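Local coordinates for DUF1896 domain-containing protein (Porphyromonas gingivalis, PDB 2APL) that is of unknown function, a mainly helical member of the DUF1896 family whose biochemical role remains to be established, at residues 6-9 with 10-14; 31-34 with 35-39. All blocks are in the same frame, centred on the assembly; numbering follows the deposited sequence.

Interaction 1. Residues 6-9 with 10-14; sequences KKEL and SHFRL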
ATOM      1  N   LYS A   6      -5.152  25.979   2.169  1.00 44.87           N
ATOM      2  CA  LYS A   6      -3.730  25.692   2.249  1.00 44.14           C
ATOM      3  C   LYS A   6      -3.430  24.733   3.436  1.00 41.96           C
ATOM      4  O   LYS A   6      -2.601  23.820   3.320  1.00 41.28           O
ATOM      5  CB  LYS A   6      -2.942  26.997   2.395  1.00 43.63           C
ATOM      6  CG  LYS A   6      -1.394  26.810   2.453  1.00 47.06           C
ATOM      7  CD  LYS A   6      -0.727  28.067   3.080  1.00 48.43           C
ATOM      8  CE  LYS A   6       0.482  28.606   2.289  1.00 55.27           C
ATOM      9  NZ  LYS A   6       1.636  27.681   2.233  1.00 54.23           N
ATOM     10  N   LYS A   7      -4.062  24.983   4.578  1.00 39.41           N
ATOM     11  CA  LYS A   7      -3.835  24.193   5.780  1.00 38.82           C
ATOM     12  C   LYS A   7      -4.326  22.778   5.528  1.00 37.26           C
ATOM     13  O   LYS A   7      -3.652  21.810   5.857  1.00 35.91           O
ATOM     14  CB  LYS A   7      -4.622  24.794   6.948  1.00 39.60           C
ATOM     15  CG  LYS A   7      -4.465  24.015   8.229  1.00 42.01           C
ATOM     16  CD  LYS A   7      -4.891  24.785   9.486  1.00 45.64           C
ATOM     17  CE  LYS A   7      -6.315  24.379   9.913  1.00 51.09           C
ATOM     18  NZ  LYS A   7      -6.476  22.895  10.222  1.00 51.12           N
ATOM     19  N   GLU A   8      -5.529  22.670   4.956  1.00 35.51           N
ATOM     20  CA  GLU A   8      -6.109  21.357   4.687  1.00 35.53           C
ATOM     21  C   GLU A   8      -5.325  20.631   3.653  1.00 34.99           C
ATOM     22  O   GLU A   8      -5.187  19.416   3.749  1.00 34.68           O
ATOM     23  CB  GLU A   8      -7.607  21.429   4.236  1.00 34.55           C
ATOM     24  CG  GLU A   8      -8.528  21.857   5.366  1.00 36.60           C
ATOM     25  CD  GLU A   8      -8.564  20.837   6.508  1.00 39.50           C
ATOM     26  OE1 GLU A   8      -8.532  19.606   6.252  1.00 38.57           O
ATOM     27  OE2 GLU A   8      -8.619  21.262   7.663  1.00 40.27           O
ATOM     28  N   LEU A   9      -4.885  21.344   2.616  1.00 34.46           N
ATOM     29  CA  LEU A   9      -4.137  20.658   1.567  1.00 35.62           C
ATOM     30  C   LEU A   9      -2.837  20.040   2.153  1.00 34.72           C
ATOM     31  O   LEU A   9      -2.477  18.885   1.871  1.00 32.73           O
ATOM     32  CB  LEU A   9      -3.835  21.604   0.387  1.00 35.02           C
ATOM     33  CG  LEU A   9      -2.923  21.002  -0.698  1.00 37.37           C
ATOM     34  CD1 LEU A   9      -3.641  19.830  -1.422  1.00 39.18           C
ATOM     35  CD2 LEU A   9      -2.554  22.108  -1.732  1.00 38.11           C
ATOM     36  N   SER A  10      -2.126  20.827   2.960  1.00 33.60           N
ATOM     37  CA  SER A  10      -0.907  20.347   3.592  1.00 34.19           C
ATOM     38  C   SER A  10      -1.187  19.147   4.507  1.00 34.85           C
ATOM     39  O   SER A  10      -0.382  18.250   4.611  1.00 34.20           O
ATOM     40  CB  SER A  10      -0.200  21.481   4.369  1.00 34.70           C
ATOM     41  OG  SER A  10       0.280  22.456   3.439  1.00 37.75           O
ATOM     42  N   HIS A  11      -2.342  19.146   5.168  1.00 34.98           N
ATOM     43  CA  HIS A  11      -2.732  18.058   6.057  1.00 35.94           C
ATOM     44  C   HIS A  11      -2.935  16.769   5.219  1.00 35.11           C
ATOM     45  O   HIS A  11      -2.393  15.715   5.547  1.00 34.98           O
ATOM     46  CB  HIS A  11      -4.027  18.477   6.802  1.00 36.05           C
ATOM     47  CG  HIS A  11      -4.654  17.357   7.576  1.00 39.89           C
ATOM     48  ND1 HIS A  11      -4.012  16.727   8.622  1.00 40.56           N
ATOM     49  CD2 HIS A  11      -5.848  16.732   7.432  1.00 40.42           C
ATOM     50  CE1 HIS A  11      -4.808  15.799   9.125  1.00 41.92           C
ATOM     51  NE2 HIS A  11      -5.919  15.768   8.409  1.00 41.51           N
ATOM     52  N   PHE A  12      -3.677  16.871   4.113  1.00 35.39           N
ATOM     53  CA  PHE A  12      -3.938  15.691   3.285  1.00 34.69           C
ATOM     54  C   PHE A  12      -2.633  15.216   2.642  1.00 34.63           C
ATOM     55  O   PHE A  12      -2.397  14.021   2.583  1.00 32.90           O
ATOM     56  CB  PHE A  12      -4.989  15.975   2.194  1.00 35.54           C
ATOM     57  CG  PHE A  12      -6.353  16.289   2.757  1.00 37.69           C
ATOM     58  CD1 PHE A  12      -6.945  15.423   3.704  1.00 37.89           C
ATOM     59  CD2 PHE A  12      -7.053  17.450   2.349  1.00 38.30           C
ATOM     60  CE1 PHE A  12      -8.219  15.718   4.236  1.00 41.73           C
ATOM     61  CE2 PHE A  12      -8.312  17.775   2.901  1.00 34.65           C
ATOM     62  CZ  PHE A  12      -8.892  16.918   3.837  1.00 38.79           C
ATOM     63  N   ARG A  13      -1.828  16.139   2.121  1.00 33.89           N
ATOM     64  CA  ARG A  13      -0.513  15.757   1.587  1.00 36.03           C
ATOM     65  C   ARG A  13       0.386  14.999   2.587  1.00 34.89           C
ATOM     66  O   ARG A  13       0.905  13.946   2.252  1.00 36.10           O
ATOM     67  CB  ARG A  13       0.252  16.942   0.979  1.00 36.87           C
ATOM     68  CG  ARG A  13       1.590  16.464   0.331  1.00 37.97           C
ATOM     69  CD  ARG A  13       2.296  17.568  -0.499  1.00 38.35           C
ATOM     70  NE  ARG A  13       3.394  16.925  -1.211  1.00 42.69           N
ATOM     71  CZ  ARG A  13       3.488  16.876  -2.535  1.00 43.60           C
ATOM     72  NH1 ARG A  13       2.590  17.506  -3.280  1.00 42.93           N
ATOM     73  NH2 ARG A  13       4.511  16.233  -3.104  1.00 44.91           N
ATOM     74  N   LEU A  14       0.531  15.514   3.806  1.00 34.10           N
ATOM     75  CA  LEU A  14       1.295  14.848   4.836  1.00 34.73           C
ATOM     76  C   LEU A  14       0.747  13.431   5.148  1.00 33.98           C
ATOM     77  O   LEU A  14       1.517  12.489   5.226  1.00 33.03           O
ATOM     78  CB  LEU A  14       1.398  15.693   6.118  1.00 33.44           C
ATOM     79  CG  LEU A  14       2.399  15.136   7.134  1.00 35.48           C
ATOM     80  CD1 LEU A  14       3.790  14.912   6.526  1.00 36.65           C
ATOM     81  CD2 LEU A  14       2.458  16.010   8.387  1.00 37.32           C
TER

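Interaction 2. Residues 31-34 with 35-39; sequences NPFI and TARSD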
ATOM      1  N   ASN A  31       5.898  12.266  -6.946  1.00 32.39           N
ATOM      2  CA  ASN A  31       5.317  13.595  -6.791  1.00 34.37           C
ATOM      3  C   ASN A  31       4.038  13.830  -7.647  1.00 32.61           C
ATOM      4  O   ASN A  31       3.035  14.303  -7.118  1.00 32.40           O
ATOM      5  CB  ASN A  31       6.390  14.694  -6.991  1.00 36.19           C
ATOM      6  CG  ASN A  31       5.892  16.067  -6.595  1.00 41.37           C
ATOM      7  OD1 ASN A  31       5.165  16.201  -5.604  1.00 47.20           O
ATOM      8  ND2 ASN A  31       6.218  17.096  -7.400  1.00 47.53           N
ATOM      9  N   PRO A  32       4.028  13.432  -8.952  1.00 31.70           N
ATOM     10  CA  PRO A  32       2.766  13.575  -9.683  1.00 31.34           C
ATOM     11  C   PRO A  32       1.569  12.929  -8.999  1.00 31.40           C
ATOM     12  O   PRO A  32       0.526  13.529  -8.960  1.00 31.40           O
ATOM     13  CB  PRO A  32       3.062  12.895 -11.036  1.00 32.19           C
ATOM     14  CG  PRO A  32       4.558  13.031 -11.200  1.00 30.01           C
ATOM     15  CD  PRO A  32       5.095  12.876  -9.809  1.00 30.64           C
ATOM     16  N   PHE A  33       1.717  11.731  -8.415  1.00 31.42           N
ATOM     17  CA  PHE A  33       0.554  11.116  -7.841  1.00 31.62           C
ATOM     18  C   PHE A  33       0.159  11.839  -6.551  1.00 32.06           C
ATOM     19  O   PHE A  33      -1.012  12.117  -6.321  1.00 30.99           O
ATOM     20  CB  PHE A  33       0.845   9.662  -7.497  1.00 31.93           C
ATOM     21  CG  PHE A  33      -0.281   8.999  -6.738  1.00 32.10           C
ATOM     22  CD1 PHE A  33      -1.517   8.764  -7.389  1.00 30.25           C
ATOM     23  CD2 PHE A  33      -0.099   8.610  -5.376  1.00 32.79           C
ATOM     24  CE1 PHE A  33      -2.570   8.155  -6.700  1.00 31.30           C
ATOM     25  CE2 PHE A  33      -1.151   7.998  -4.662  1.00 30.40           C
ATOM     26  CZ  PHE A  33      -2.382   7.753  -5.329  1.00 28.23           C
ATOM     27  N   ILE A  34       1.151  12.069  -5.690  1.00 31.02           N
ATOM     28  CA  ILE A  34       0.911  12.738  -4.405  1.00 31.93           C
ATOM     29  C   ILE A  34       0.242  14.096  -4.566  1.00 31.80           C
ATOM     30  O   ILE A  34      -0.791  14.395  -3.911  1.00 32.04           O
ATOM     31  CB  ILE A  34       2.230  12.816  -3.594  1.00 31.06           C
ATOM     32  CG1 ILE A  34       2.618  11.405  -3.110  1.00 32.80           C
ATOM     33  CG2 ILE A  34       2.102  13.774  -2.358  1.00 32.29           C
ATOM     34  CD1 ILE A  34       4.158  11.241  -2.818  1.00 31.38           C
ATOM     35  N   THR A  35       0.765  14.895  -5.497  1.00 32.08           N
ATOM     36  CA  THR A  35       0.144  16.214  -5.823  1.00 32.52           C
ATOM     37  C   THR A  35      -1.307  16.018  -6.281  1.00 33.52           C
ATOM     38  O   THR A  35      -2.254  16.650  -5.755  1.00 33.22           O
ATOM     39  CB  THR A  35       0.961  16.908  -6.912  1.00 31.98           C
ATOM     40  OG1 THR A  35       2.312  17.034  -6.441  1.00 32.95           O
ATOM     41  CG2 THR A  35       0.392  18.299  -7.258  1.00 35.01           C
ATOM     42  N   ALA A  36      -1.482  15.128  -7.248  1.00 33.98           N
ATOM     43  CA  ALA A  36      -2.800  14.960  -7.845  1.00 34.62           C
ATOM     44  C   ALA A  36      -3.811  14.380  -6.854  1.00 33.96           C
ATOM     45  O   ALA A  36      -4.938  14.848  -6.788  1.00 34.75           O
ATOM     46  CB  ALA A  36      -2.699  14.138  -9.033  1.00 36.07           C
ATOM     47  N   ARG A  37      -3.409  13.372  -6.084  1.00 33.24           N
ATOM     48  CA  ARG A  37      -4.299  12.779  -5.108  1.00 33.37           C
ATOM     49  C   ARG A  37      -4.609  13.734  -3.900  1.00 33.43           C
ATOM     50  O   ARG A  37      -5.763  13.829  -3.453  1.00 34.10           O
ATOM     51  CB  ARG A  37      -3.717  11.439  -4.626  1.00 33.24           C
ATOM     52  CG  ARG A  37      -4.580  10.685  -3.623  1.00 32.59           C
ATOM     53  CD  ARG A  37      -5.961  10.394  -4.235  1.00 31.94           C
ATOM     54  NE  ARG A  37      -5.970   9.436  -5.331  1.00 30.60           N
ATOM     55  CZ  ARG A  37      -6.064   8.120  -5.184  1.00 33.56           C
ATOM     56  NH1 ARG A  37      -6.065   7.559  -3.969  1.00 30.68           N
ATOM     57  NH2 ARG A  37      -6.141   7.358  -6.268  1.00 32.20           N
ATOM     58  N   SER A  38      -3.615  14.462  -3.429  1.00 32.31           N
ATOM     59  CA  SER A  38      -3.846  15.475  -2.403  1.00 34.92           C
ATOM     60  C   SER A  38      -4.845  16.587  -2.859  1.00 35.78           C
ATOM     61  O   SER A  38      -5.691  17.004  -2.069  1.00 36.38           O
ATOM     62  CB  SER A  38      -2.514  16.063  -1.934  1.00 32.25           C
ATOM     63  OG  SER A  38      -1.711  14.993  -1.395  1.00 38.97           O
ATOM     64  N   ASP A  39      -4.682  17.072  -4.100  1.00 36.41           N
ATOM     65  CA  ASP A  39      -5.608  17.989  -4.757  1.00 37.69           C
ATOM     66  C   ASP A  39      -7.039  17.423  -4.817  1.00 37.44           C
ATOM     67  O   ASP A  39      -7.998  18.140  -4.496  1.00 36.00           O
ATOM     68  CB  ASP A  39      -5.159  18.280  -6.205  1.00 39.30           C
ATOM     69  CG  ASP A  39      -4.032  19.313  -6.299  1.00 43.31           C
ATOM     70  OD1 ASP A  39      -3.597  19.814  -5.242  1.00 46.81           O
ATOM     71  OD2 ASP A  39      -3.582  19.646  -7.452  1.00 49.18           O
TER

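Interaction 1. Residues 6-9 with 10-14
Glu-8 and Phe-12, one helical turn apart, carry the main side-chain contact of this turn. The Glu-8 chain bends at chi2, which brings its carboxylate to the far end of the phenyl ring, where OE1 lies 3.6 Å from CZ of Phe-12. Carboxylate and ring planes are inclined by 61°, so the two flat groups meet at a slant and do not stack. Closer to the backbone the same ring leans on the carbonyl of Glu-8: CD2 of Phe-12 is 3.1 Å from Glu-8 O, the oxygen that also accepts the Phe-12 N hydrogen bond at 3.0 Å. The imidazole of His-11 passes the carboxylate more loosely, with CD2 of His-11 4.1 Å from OE1 of Glu-8.

On another side of the helix, Ser-10 bonds twice to one acceptor. Its N donates to Lys-6 O at 3.1 Å, and its OG, placed beside its own backbone N by chi1 of -67°, donates to Lys-6 O at 3.2 Å. The two donors arrive from opposite faces of the carbonyl plane, so the hydroxyl supplements the helical bond without displacing it. Arg-13 N closes the next turn on Leu-9 O at 2.8 Å with a nearly straight N-H...O angle of 172°.

All of this belongs to helix 3-23. Its Glu-8 and Phe-12 side is buried: Phe-12 packs on Glu-59 and Ala-62 of helix 55-67, while Glu-8 touches His-55 of that helix and Leu-42 and Tyr-45 of helix 31-51, against which Arg-13 also lies.

Interaction 2. Residues 31-34 with 35-39
Arg-37 runs alongside the ring of Phe-33, four residues earlier, and its chain curls round the ring's end. Its CB sits over one face of the phenyl ring, toward the rim, in a CH-pi contact 4.1 Å from the ring centroid and 17° off the normal. CG continues past the ring's end, 4.0 Å from CZ of Phe-33. Bends at chi2 and chi3 then turn the chain about that end, so that NE lies 3.9 Å from CE1 of Phe-33. The guanidinium carbon CZ of Arg-37 comes to 3.7 Å from CZ of Phe-33, which stands over the centre of one guanidinium face. NH2 finishes in the ring plane at the phenyl edge. With the two planes 67° apart, the guanidinium is not stacked flat on the phenyl ring; the ring instead presents its rim to the guanidinium face. NH1 has its polar partners outside this turn, donating to the carbonyl oxygens of Leu-66 and Gln-68.

Hydroxyls near the start of the helix add to the backbone pattern. Thr-35 OG1 bonds to Asn-31 O at 2.9 Å from well above the carbonyl plane, an oxygen that also accepts the helical bond from Thr-35 N. Ser-38 repeats the double grip on Ile-34 O: its OG donates at 2.7 Å, from the face of the carbonyl plane opposite to that used by its N.

These are i to i+4 pairings in the opening turns of helix 31-51: an aromatic-arginine pair on one side, and elsewhere serine and threonine hydroxyls bonded back to the carbonyl one turn earlier, a familiar feature of alpha-helices.

Interactions 1 and 2 lie on consecutive helices, 3-23 and 31-51, with centres about 11 Å apart, and Arg-13 joins them directly. Its extended side chain reaches from residues 10-14 to the start of helix 31-51, where NH2 of Arg-13 is 2.6 Å from OD1 of Asn-31 and NH1 of Arg-13 is 3.2 Å from OG1 of Thr-35, both probable hydrogen bonds. The Ile-34 side chain packs against the same guanidinium: CZ of Arg-13 lies 3.4 Å from CG2 of Ile-34. OG of Ser-38 packs 3.3 Å from CA of Arg-13, so the Thr-35 and Ser-38 hydroxyls both meet helix 3-23 as well as their own helix. No ligand or active site is identified here; the evidence supports helix-helix packing.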